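Local coordinates for protein fructose transport system repressor FruR (Pseudomonas putida, PDB 3O74) that probably binds specific DNA sites to regulate transcription as a LacI-family repressor and activator, with fructose 1-phosphate as its preferred effector, at residues B[1-10]-B[54-65]; B[207-216]-B[224-232]. All blocks are in the same frame, centred on the assembly; numbering follows the deposited sequence. Where two conformers were deposited one is given.

Interaction 1. Residues B[1-10]-B[54-65]; sequences HTRTLGFILP and FRARRCDALFVA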
loop_
_atom_site.group_PDB
_atom_site.type_symbol
_atom_site.label_atom_id
_atom_site.label_comp_id
_atom_site.label_asym_id
_atom_site.label_seq_id
_atom_site.Cartn_x
_atom_site.Cartn_y
_atom_site.Cartn_z
ATOM N N HIS B 1 -28.389 -10.774 8.696
ATOM C CA HIS B 1 -27.338 -9.828 9.063
ATOM C C HIS B 1 -26.049 -10.531 9.494
ATOM O O HIS B 1 -26.080 -11.521 10.227
ATOM C CB HIS B 1 -27.824 -8.896 10.172
ATOM C CG HIS B 1 -28.465 -7.641 9.669
ATOM N ND1 HIS B 1 -27.879 -6.401 9.802
ATOM C CD2 HIS B 1 -29.640 -7.433 9.026
ATOM C CE1 HIS B 1 -28.665 -5.483 9.269
ATOM N NE2 HIS B 1 -29.740 -6.085 8.790
ATOM N N THR B 2 -24.914 -10.006 9.042
ATOM C CA THR B 2 -23.621 -10.612 9.341
ATOM C C THR B 2 -22.718 -9.669 10.129
ATOM O O THR B 2 -21.689 -10.081 10.670
ATOM C CB THR B 2 -22.890 -11.012 8.048
ATOM O OG1 THR B 2 -22.718 -9.852 7.224
ATOM C CG2 THR B 2 -23.686 -12.056 7.280
ATOM N N ARG B 3 -23.109 -8.400 10.180
ATOM C CA ARG B 3 -22.280 -7.357 10.774
ATOM C C ARG B 3 -20.884 -7.348 10.170
ATOM O O ARG B 3 -19.884 -7.152 10.864
ATOM C CB ARG B 3 -22.215 -7.499 12.287
ATOM C CG ARG B 3 -23.581 -7.424 12.927
ATOM C CD ARG B 3 -23.477 -7.082 14.388
ATOM N NE ARG B 3 -24.795 -7.012 15.003
ATOM C CZ ARG B 3 -25.035 -7.338 16.265
ATOM N NH1 ARG B 3 -24.040 -7.758 17.032
ATOM N NH2 ARG B 3 -26.262 -7.248 16.758
ATOM N N THR B 4 -20.831 -7.576 8.864
ATOM C CA THR B 4 -19.600 -7.441 8.111
ATOM C C THR B 4 -19.878 -6.555 6.910
ATOM O O THR B 4 -20.978 -6.572 6.349
ATOM C CB THR B 4 -19.062 -8.804 7.638
ATOM O OG1 THR B 4 -19.972 -9.378 6.694
ATOM C CG2 THR B 4 -18.907 -9.752 8.814
ATOM N N LEU B 5 -18.882 -5.767 6.531
ATOM C CA LEU B 5 -18.981 -4.912 5.365
ATOM C C LEU B 5 -17.922 -5.368 4.368
ATOM O O LEU B 5 -16.842 -5.804 4.763
ATOM C CB LEU B 5 -18.727 -3.460 5.764
ATOM C CG LEU B 5 -19.478 -2.960 7.000
ATOM C CD1 LEU B 5 -18.943 -1.606 7.459
ATOM C CD2 LEU B 5 -20.973 -2.894 6.725
ATOM N N GLY B 6 -18.232 -5.285 3.079
ATOM C CA GLY B 6 -17.259 -5.628 2.057
ATOM C C GLY B 6 -16.695 -4.391 1.384
ATOM O O GLY B 6 -17.378 -3.372 1.286
ATOM N N PHE B 7 -15.450 -4.476 0.920
ATOM C CA PHE B 7 -14.845 -3.401 0.153
ATOM C C PHE B 7 -14.125 -3.977 -1.066
ATOM O O PHE B 7 -13.141 -4.702 -0.933
ATOM C CB PHE B 7 -13.874 -2.592 1.022
ATOM C CG PHE B 7 -13.328 -1.351 0.346
ATOM C CD1 PHE B 7 -13.931 -0.829 -0.791
ATOM C CD2 PHE B 7 -12.219 -0.699 0.868
ATOM C CE1 PHE B 7 -13.426 0.316 -1.408
ATOM C CE2 PHE B 7 -11.715 0.441 0.262
ATOM C CZ PHE B 7 -12.320 0.953 -0.877
ATOM N N ILE B 8 -14.640 -3.670 -2.250
ATOM C CA ILE B 8 -13.986 -4.050 -3.491
ATOM C C ILE B 8 -13.175 -2.869 -3.992
ATOM O O ILE B 8 -13.735 -1.817 -4.314
ATOM C CB ILE B 8 -15.010 -4.418 -4.575
ATOM C CG1 ILE B 8 -15.791 -5.668 -4.175
ATOM C CG2 ILE B 8 -14.316 -4.627 -5.912
ATOM C CD1 ILE B 8 -16.881 -6.040 -5.163
ATOM N N LEU B 9 -11.859 -3.036 -4.065
ATOM C CA LEU B 9 -10.998 -1.975 -4.570
ATOM C C LEU B 9 -10.156 -2.476 -5.749
ATOM O O LEU B 9 -9.987 -3.683 -5.930
ATOM C CB LEU B 9 -10.141 -1.396 -3.442
ATOM C CG LEU B 9 -9.343 -2.380 -2.587
ATOM C CD1 LEU B 9 -8.072 -2.799 -3.307
ATOM C CD2 LEU B 9 -9.009 -1.774 -1.236
ATOM N N PRO B 10 -9.650 -1.545 -6.572
ATOM C CA PRO B 10 -8.974 -1.943 -7.810
ATOM C C PRO B 10 -7.556 -2.456 -7.603
ATOM O O PRO B 10 -7.099 -3.287 -8.382
ATOM C CB PRO B 10 -8.924 -0.639 -8.616
ATOM C CG PRO B 10 -9.881 0.285 -7.949
ATOM C CD PRO B 10 -9.853 -0.090 -6.508
ATOM N N PHE B 54 -19.412 -11.394 -2.349
ATOM C CA PHE B 54 -19.938 -10.560 -1.275
ATOM C C PHE B 54 -21.444 -10.684 -1.102
ATOM O O PHE B 54 -21.979 -10.383 -0.033
ATOM C CB PHE B 54 -19.526 -9.099 -1.457
ATOM C CG PHE B 54 -18.115 -8.823 -1.034
ATOM C CD1 PHE B 54 -17.163 -8.425 -1.955
ATOM C CD2 PHE B 54 -17.733 -8.994 0.287
ATOM C CE1 PHE B 54 -15.860 -8.178 -1.563
ATOM C CE2 PHE B 54 -16.429 -8.752 0.689
ATOM C CZ PHE B 54 -15.489 -8.343 -0.237
ATOM N N ARG B 55 -22.128 -11.132 -2.150
ATOM C CA ARG B 55 -23.559 -11.390 -2.060
ATOM C C ARG B 55 -23.835 -12.672 -1.275
ATOM O O ARG B 55 -24.658 -12.686 -0.359
ATOM C CB ARG B 55 -24.184 -11.457 -3.456
ATOM C CG ARG B 55 -25.620 -11.943 -3.468
ATOM C CD ARG B 55 -26.360 -11.432 -4.690
ATOM N NE ARG B 55 -27.073 -12.497 -5.388
ATOM C CZ ARG B 55 -26.765 -12.925 -6.607
ATOM N NH1 ARG B 55 -25.758 -12.371 -7.269
ATOM N NH2 ARG B 55 -27.468 -13.900 -7.167
ATOM N N ALA B 56 -23.134 -13.744 -1.631
ATOM C CA ALA B 56 -23.270 -15.013 -0.927
ATOM C C ALA B 56 -22.793 -14.882 0.516
ATOM O O ALA B 56 -23.373 -15.472 1.426
ATOM C CB ALA B 56 -22.499 -16.103 -1.647
ATOM N N ARG B 57 -21.733 -14.105 0.714
ATOM C CA ARG B 57 -21.199 -13.823 2.044
ATOM C C ARG B 57 -22.231 -13.111 2.907
ATOM O O ARG B 57 -22.161 -13.147 4.136
ATOM C CB ARG B 57 -19.944 -12.955 1.937
ATOM C CG ARG B 57 -18.648 -13.720 2.065
ATOM C CD ARG B 57 -18.657 -14.972 1.216
ATOM N NE ARG B 57 -17.613 -15.903 1.630
ATOM C CZ ARG B 57 -17.428 -17.106 1.097
ATOM N NH1 ARG B 57 -18.220 -17.529 0.122
ATOM N NH2 ARG B 57 -16.452 -17.885 1.541
ATOM N N ARG B 58 -23.181 -12.456 2.250
ATOM C CA ARG B 58 -24.228 -11.706 2.934
ATOM C C ARG B 58 -23.706 -10.527 3.756
ATOM O O ARG B 58 -24.159 -10.307 4.878
ATOM C CB ARG B 58 -25.083 -12.632 3.807
ATOM C CG ARG B 58 -26.359 -13.117 3.132
ATOM C CD ARG B 58 -26.991 -14.280 3.884
ATOM N NE ARG B 58 -26.123 -15.455 3.886
ATOM C CZ ARG B 58 -25.423 -15.870 4.937
ATOM N NH1 ARG B 58 -25.496 -15.212 6.086
ATOM N NH2 ARG B 58 -24.656 -16.947 4.842
ATOM N N CYS B 59 -22.759 -9.770 3.209
ATOM C CA CYS B 59 -22.281 -8.573 3.887
ATOM C C CYS B 59 -23.423 -7.566 4.015
ATOM O O CYS B 59 -24.289 -7.492 3.147
ATOM C CB CYS B 59 -21.097 -7.954 3.141
ATOM S SG CYS B 59 -19.612 -8.985 3.117
ATOM N N ASP B 60 -23.426 -6.800 5.101
ATOM C CA ASP B 60 -24.507 -5.855 5.368
ATOM C C ASP B 60 -24.490 -4.663 4.415
ATOM O O ASP B 60 -25.527 -4.064 4.131
ATOM C CB ASP B 60 -24.450 -5.378 6.820
ATOM C CG ASP B 60 -24.725 -6.493 7.809
ATOM O OD1 ASP B 60 -25.117 -7.595 7.368
ATOM O OD2 ASP B 60 -24.551 -6.264 9.025
ATOM N N ALA B 61 -23.306 -4.321 3.924
ATOM C CA ALA B 61 -23.171 -3.275 2.920
ATOM C C ALA B 61 -21.890 -3.493 2.136
ATOM O O ALA B 61 -20.970 -4.157 2.610
ATOM C CB ALA B 61 -23.177 -1.895 3.567
ATOM N N LEU B 62 -21.836 -2.932 0.935
ATOM C CA LEU B 62 -20.675 -3.111 0.072
ATOM C C LEU B 62 -20.122 -1.763 -0.370
ATOM O O LEU B 62 -20.830 -0.954 -0.986
ATOM C CB LEU B 62 -21.049 -3.958 -1.147
ATOM C CG LEU B 62 -19.994 -4.243 -2.215
ATOM C CD1 LEU B 62 -18.786 -4.973 -1.621
ATOM C CD2 LEU B 62 -20.614 -5.053 -3.342
ATOM N N PHE B 63 -18.863 -1.516 -0.022
ATOM C CA PHE B 63 -18.136 -0.371 -0.547
ATOM C C PHE B 63 -17.456 -0.819 -1.825
ATOM O O PHE B 63 -16.961 -1.947 -1.909
ATOM C CB PHE B 63 -17.079 0.110 0.447
ATOM C CG PHE B 63 -17.636 0.527 1.776
ATOM C CD1 PHE B 63 -18.353 1.707 1.902
ATOM C CD2 PHE B 63 -17.433 -0.256 2.905
ATOM C CE1 PHE B 63 -18.868 2.095 3.136
ATOM C CE2 PHE B 63 -17.936 0.127 4.130
ATOM C CZ PHE B 63 -18.657 1.299 4.248
ATOM N N VAL B 64 -17.409 0.052 -2.825
ATOM C CA VAL B 64 -16.790 -0.348 -4.080
ATOM C C VAL B 64 -16.192 0.807 -4.880
ATOM O O VAL B 64 -16.812 1.854 -5.047
ATOM C CB VAL B 64 -17.784 -1.159 -4.966
ATOM C CG1 VAL B 64 -19.034 -0.342 -5.277
ATOM C CG2 VAL B 64 -17.115 -1.627 -6.250
ATOM N N ALA B 65 -14.965 0.596 -5.349
ATOM C CA ALA B 65 -14.359 1.444 -6.363
ATOM C C ALA B 65 -14.350 0.609 -7.634
ATOM O O ALA B 65 -13.458 -0.214 -7.844
ATOM C CB ALA B 65 -12.955 1.826 -5.962
HETATM O O HOH W 1 -26.215 -4.669 11.274
#
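The carboxylate of D60 receives the backbone amides of T2 and R3 where the chain enters strand 4-9. T2 N meets D60 OD1 on its syn side at 2.9 Å, almost straight (177°), whereas the bond from R3 N to D60 OD2 is bent and weak; a water bridges H1 ND1 to D60 OD2. With OG1 between its backbone N and carbonyl carbon (chi1 58°), T2 gives its hydroxyl to R58 O at 2.8 Å from above the carbonyl plane and accepts T4's. R58, with positive phi, is the first residue past the helix beginning at 44, in a Schellman motif.

Beyond D60 N to T4 O, a parallel ladder follows: G6 N to A61 O, F63 N to G6 O, I8 N to F63 O and A65 N to I8 O.

Because G6 has no side chain, the F54 ring comes close, its CE2 3.5 Å from G6 CA, and slides past I8 CG1. F7 crosses F63 at about a right angle, F63 O lying at the F7 ring edge.

Strand 4-9 runs between strands 34-39 and 61-64. Helices 15-30 and 234-250 pack on the L5, F7 and F63 face; Y75 of helix 74-80 touches I8, L62 and V64, and F54 meets L36 of the second subunit.

Interaction 2. Residues B[207-216]-B[224-232]; sequences RQLQLGTFGD and PLPVNAMAQ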
loop_
_atom_site.group_PDB
_atom_site.type_symbol
_atom_site.label_atom_id
_atom_site.label_comp_id
_atom_site.label_asym_id
_atom_site.label_seq_id
_atom_site.Cartn_x
_atom_site.Cartn_y
_atom_site.Cartn_z
ATOM N N ARG B 207 16.120 16.270 -17.354
ATOM C CA ARG B 207 15.128 15.762 -16.406
ATOM C C ARG B 207 14.487 16.880 -15.584
ATOM O O ARG B 207 14.058 16.655 -14.454
ATOM C CB ARG B 207 15.776 14.745 -15.458
ATOM C CG ARG B 207 15.679 13.303 -15.926
ATOM C CD ARG B 207 17.023 12.582 -15.874
ATOM N NE ARG B 207 17.486 12.316 -14.514
ATOM C CZ ARG B 207 18.340 11.349 -14.195
ATOM N NH1 ARG B 207 18.814 10.544 -15.137
ATOM N NH2 ARG B 207 18.716 11.176 -12.935
ATOM N N GLN B 208 14.409 18.077 -16.156
ATOM C CA GLN B 208 14.019 19.265 -15.395
ATOM C C GLN B 208 12.691 19.909 -15.819
ATOM O O GLN B 208 12.634 21.113 -16.081
ATOM C CB GLN B 208 15.150 20.296 -15.438
ATOM C CG GLN B 208 15.801 20.435 -16.806
ATOM C CD GLN B 208 17.270 20.811 -16.723
ATOM O OE1 GLN B 208 17.714 21.774 -17.349
ATOM N NE2 GLN B 208 18.033 20.050 -15.945
ATOM N N LEU B 209 11.629 19.109 -15.871
ATOM C CA LEU B 209 10.292 19.629 -16.164
ATOM C C LEU B 209 9.523 20.069 -14.918
ATOM O O LEU B 209 9.889 19.725 -13.793
ATOM C CB LEU B 209 9.459 18.609 -16.953
ATOM C CG LEU B 209 9.641 17.102 -16.735
ATOM C CD1 LEU B 209 9.897 16.746 -15.282
ATOM C CD2 LEU B 209 8.435 16.342 -17.275
ATOM N N GLN B 210 8.461 20.840 -15.135
ATOM C CA GLN B 210 7.503 21.167 -14.082
ATOM C C GLN B 210 6.552 19.988 -13.905
ATOM O O GLN B 210 5.869 19.601 -14.853
ATOM C CB GLN B 210 6.698 22.408 -14.463
ATOM C CG GLN B 210 7.527 23.665 -14.647
ATOM C CD GLN B 210 7.680 24.453 -13.364
ATOM O OE1 GLN B 210 8.688 24.341 -12.669
ATOM N NE2 GLN B 210 6.675 25.259 -13.044
ATOM N N LEU B 211 6.494 19.429 -12.697
ATOM C CA LEU B 211 5.698 18.227 -12.451
ATOM C C LEU B 211 4.549 18.432 -11.475
ATOM O O LEU B 211 4.700 19.083 -10.442
ATOM C CB LEU B 211 6.579 17.089 -11.933
ATOM C CG LEU B 211 7.482 16.359 -12.918
ATOM C CD1 LEU B 211 8.246 15.269 -12.191
ATOM C CD2 LEU B 211 6.664 15.774 -14.056
ATOM N N GLY B 212 3.408 17.837 -11.803
ATOM C CA GLY B 212 2.256 17.842 -10.924
ATOM C C GLY B 212 1.528 16.515 -11.024
ATOM O O GLY B 212 1.444 15.928 -12.105
ATOM N N THR B 213 0.993 16.043 -9.903
ATOM C CA THR B 213 0.360 14.731 -9.869
ATOM C C THR B 213 -0.800 14.671 -8.881
ATOM O O THR B 213 -0.886 15.476 -7.954
ATOM C CB THR B 213 1.372 13.630 -9.489
ATOM O OG1 THR B 213 0.766 12.340 -9.646
ATOM C CG2 THR B 213 1.835 13.797 -8.045
ATOM N N PHE B 214 -1.700 13.719 -9.105
ATOM C CA PHE B 214 -2.691 13.359 -8.104
ATOM C C PHE B 214 -2.063 12.353 -7.158
ATOM O O PHE B 214 -1.203 11.566 -7.556
ATOM C CB PHE B 214 -3.933 12.766 -8.762
ATOM C CG PHE B 214 -4.872 13.797 -9.313
ATOM C CD1 PHE B 214 -4.519 14.560 -10.413
ATOM C CD2 PHE B 214 -6.116 13.996 -8.734
ATOM C CE1 PHE B 214 -5.390 15.511 -10.923
ATOM C CE2 PHE B 214 -6.986 14.938 -9.236
ATOM C CZ PHE B 214 -6.624 15.698 -10.331
ATOM N N GLY B 215 -2.497 12.371 -5.906
ATOM C CA GLY B 215 -1.871 11.541 -4.897
ATOM C C GLY B 215 -0.570 12.181 -4.460
ATOM O O GLY B 215 -0.163 13.216 -4.986
ATOM N N ASP B 216 0.090 11.565 -3.492
ATOM C CA ASP B 216 1.304 12.134 -2.944
ATOM C C ASP B 216 2.154 11.020 -2.370
ATOM O O ASP B 216 1.699 9.885 -2.224
ATOM C CB ASP B 216 0.969 13.158 -1.860
ATOM C CG ASP B 216 2.163 14.008 -1.467
ATOM O OD1 ASP B 216 3.217 13.906 -2.132
ATOM O OD2 ASP B 216 2.044 14.782 -0.495
ATOM N N PRO B 224 15.094 16.154 -5.663
ATOM C CA PRO B 224 15.633 17.426 -6.153
ATOM C C PRO B 224 14.630 18.065 -7.104
ATOM O O PRO B 224 14.466 19.284 -7.129
ATOM C CB PRO B 224 16.887 17.001 -6.924
ATOM C CG PRO B 224 17.239 15.661 -6.384
ATOM C CD PRO B 224 15.937 15.012 -6.049
ATOM N N LEU B 225 13.963 17.221 -7.885
ATOM C CA LEU B 225 12.892 17.651 -8.767
ATOM C C LEU B 225 11.607 17.818 -7.969
ATOM O O LEU B 225 11.025 16.833 -7.512
ATOM C CB LEU B 225 12.693 16.619 -9.875
ATOM C CG LEU B 225 11.565 16.872 -10.874
ATOM C CD1 LEU B 225 11.614 18.303 -11.379
ATOM C CD2 LEU B 225 11.655 15.885 -12.027
ATOM N N PRO B 226 11.161 19.070 -7.790
ATOM C CA PRO B 226 9.961 19.346 -6.995
ATOM C C PRO B 226 8.687 18.927 -7.723
ATOM O O PRO B 226 8.543 19.182 -8.918
ATOM C CB PRO B 226 9.998 20.868 -6.827
ATOM C CG PRO B 226 10.758 21.359 -8.011
ATOM C CD PRO B 226 11.779 20.301 -8.313
ATOM N N VAL B 227 7.772 18.293 -6.997
ATOM C CA VAL B 227 6.517 17.839 -7.582
ATOM C C VAL B 227 5.318 18.344 -6.776
ATOM O O VAL B 227 5.209 18.077 -5.580
ATOM C CB VAL B 227 6.466 16.295 -7.641
ATOM C CG1 VAL B 227 5.137 15.822 -8.207
ATOM C CG2 VAL B 227 7.625 15.750 -8.464
ATOM N N ASN B 228 4.422 19.076 -7.428
ATOM C CA ASN B 228 3.170 19.476 -6.796
ATOM C C ASN B 228 2.190 18.310 -6.769
ATOM O O ASN B 228 2.041 17.594 -7.757
ATOM C CB ASN B 228 2.554 20.667 -7.523
ATOM C CG ASN B 228 3.269 21.969 -7.216
ATOM O OD1 ASN B 228 4.198 22.011 -6.410
ATOM N ND2 ASN B 228 2.831 23.040 -7.854
ATOM N N ALA B 229 1.518 18.123 -5.639
ATOM C CA ALA B 229 0.647 16.966 -5.461
ATOM C C ALA B 229 -0.708 17.322 -4.853
ATOM O O ALA B 229 -0.796 18.140 -3.942
ATOM C CB ALA B 229 1.346 15.907 -4.621
HETATM N N MSE B 230 -1.760 16.691 -5.368
HETATM C CA MSE B 230 -3.110 16.852 -4.836
HETATM C C MSE B 230 -3.530 15.566 -4.128
HETATM O O MSE B 230 -3.918 14.601 -4.779
HETATM C CB MSE B 230 -4.089 17.149 -5.970
HETATM C CG MSE B 230 -4.062 18.580 -6.476
HETATM SE SE MSE B 230 -4.964 19.787 -5.249
HETATM C CE MSE B 230 -4.942 21.387 -6.352
ATOM N N ALA B 231 -3.454 15.557 -2.798
ATOM C CA ALA B 231 -3.729 14.352 -2.016
ATOM C C ALA B 231 -5.180 14.261 -1.527
ATOM O O ALA B 231 -5.800 15.271 -1.212
ATOM C CB ALA B 231 -2.765 14.254 -0.843
ATOM N N GLN B 232 -5.705 13.041 -1.457
ATOM C CA GLN B 232 -7.037 12.802 -0.915
ATOM C C GLN B 232 -7.044 13.006 0.590
ATOM O O GLN B 232 -6.055 12.725 1.263
ATOM C CB GLN B 232 -7.488 11.367 -1.196
ATOM C CG GLN B 232 -7.596 10.979 -2.660
ATOM C CD GLN B 232 -8.153 9.573 -2.839
ATOM O OE1 GLN B 232 -9.041 9.148 -2.100
ATOM N NE2 GLN B 232 -7.634 8.849 -3.824
HETATM O O HOH W 2 9.119 20.343 -11.209
#
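In a parallel pair joined by a short link without a helix, strands 210-214 and 227-231 of the LacI-type effector-binding fold lie edge to edge, G212 beside N228 and F214 beside M230. Four backbone bonds join them: N228 N to L211 O at 3.0 Å, T213 N to N228 O at 2.8 Å, M230 N to T213 O in the carbonyl plane, and G215 N to M230 O from well above the plane of M230's carbonyl.

At the strand entrance, L225 points its CG away from its own backbone N (chi1 178°), carrying both methyls across to the other segment. Its CD2 presses on L211 CD1 at 3.5 Å, tighter than usual for two carbons, the two side chains meeting at about a right angle. CD1 of L225 lies 3.3 Å from L209 O. A water donates to L209 O and P226 O and accepts from L211 N. Farther on, V227 CG1 touches T213 CG2 at 3.9 Å.

T213 OG1 bonds F214 O and T186. N228 OD1 takes the backbone N of R268 and I269 and its ND2 reaches S114 OG, while D216 OD1 forms a salt bridge with the guanidinium of R268. G215 O, 3.1 Å from A229 CB, is buried without a polar partner. The chemistry is thus largely divided: backbone bonds and methyl packing join the strands, while polar ends mostly tie them to their surroundings.

In the fold
Interactions 1 and 2 illustrate one principle, the parallel strand pair as building unit, used at two places in the same sheet of a LacI-type fold. They lie on opposite sides of the chain's centre, their centres 35 Å apart and their nearest atoms about 9 Å apart, and follow one another in sequence without touching. In this family the effector generally binds in the cleft between two lobes. The side chain of P10, in interaction 1, comes about 5 Å from a bound glycerol, probably from the crystallisation liquor, which may mark a pocket but does not identify the effector site. Interaction 1 also packs against the second subunit, whereas 207-216/224-232 is touched by no other protein chain of the assembly.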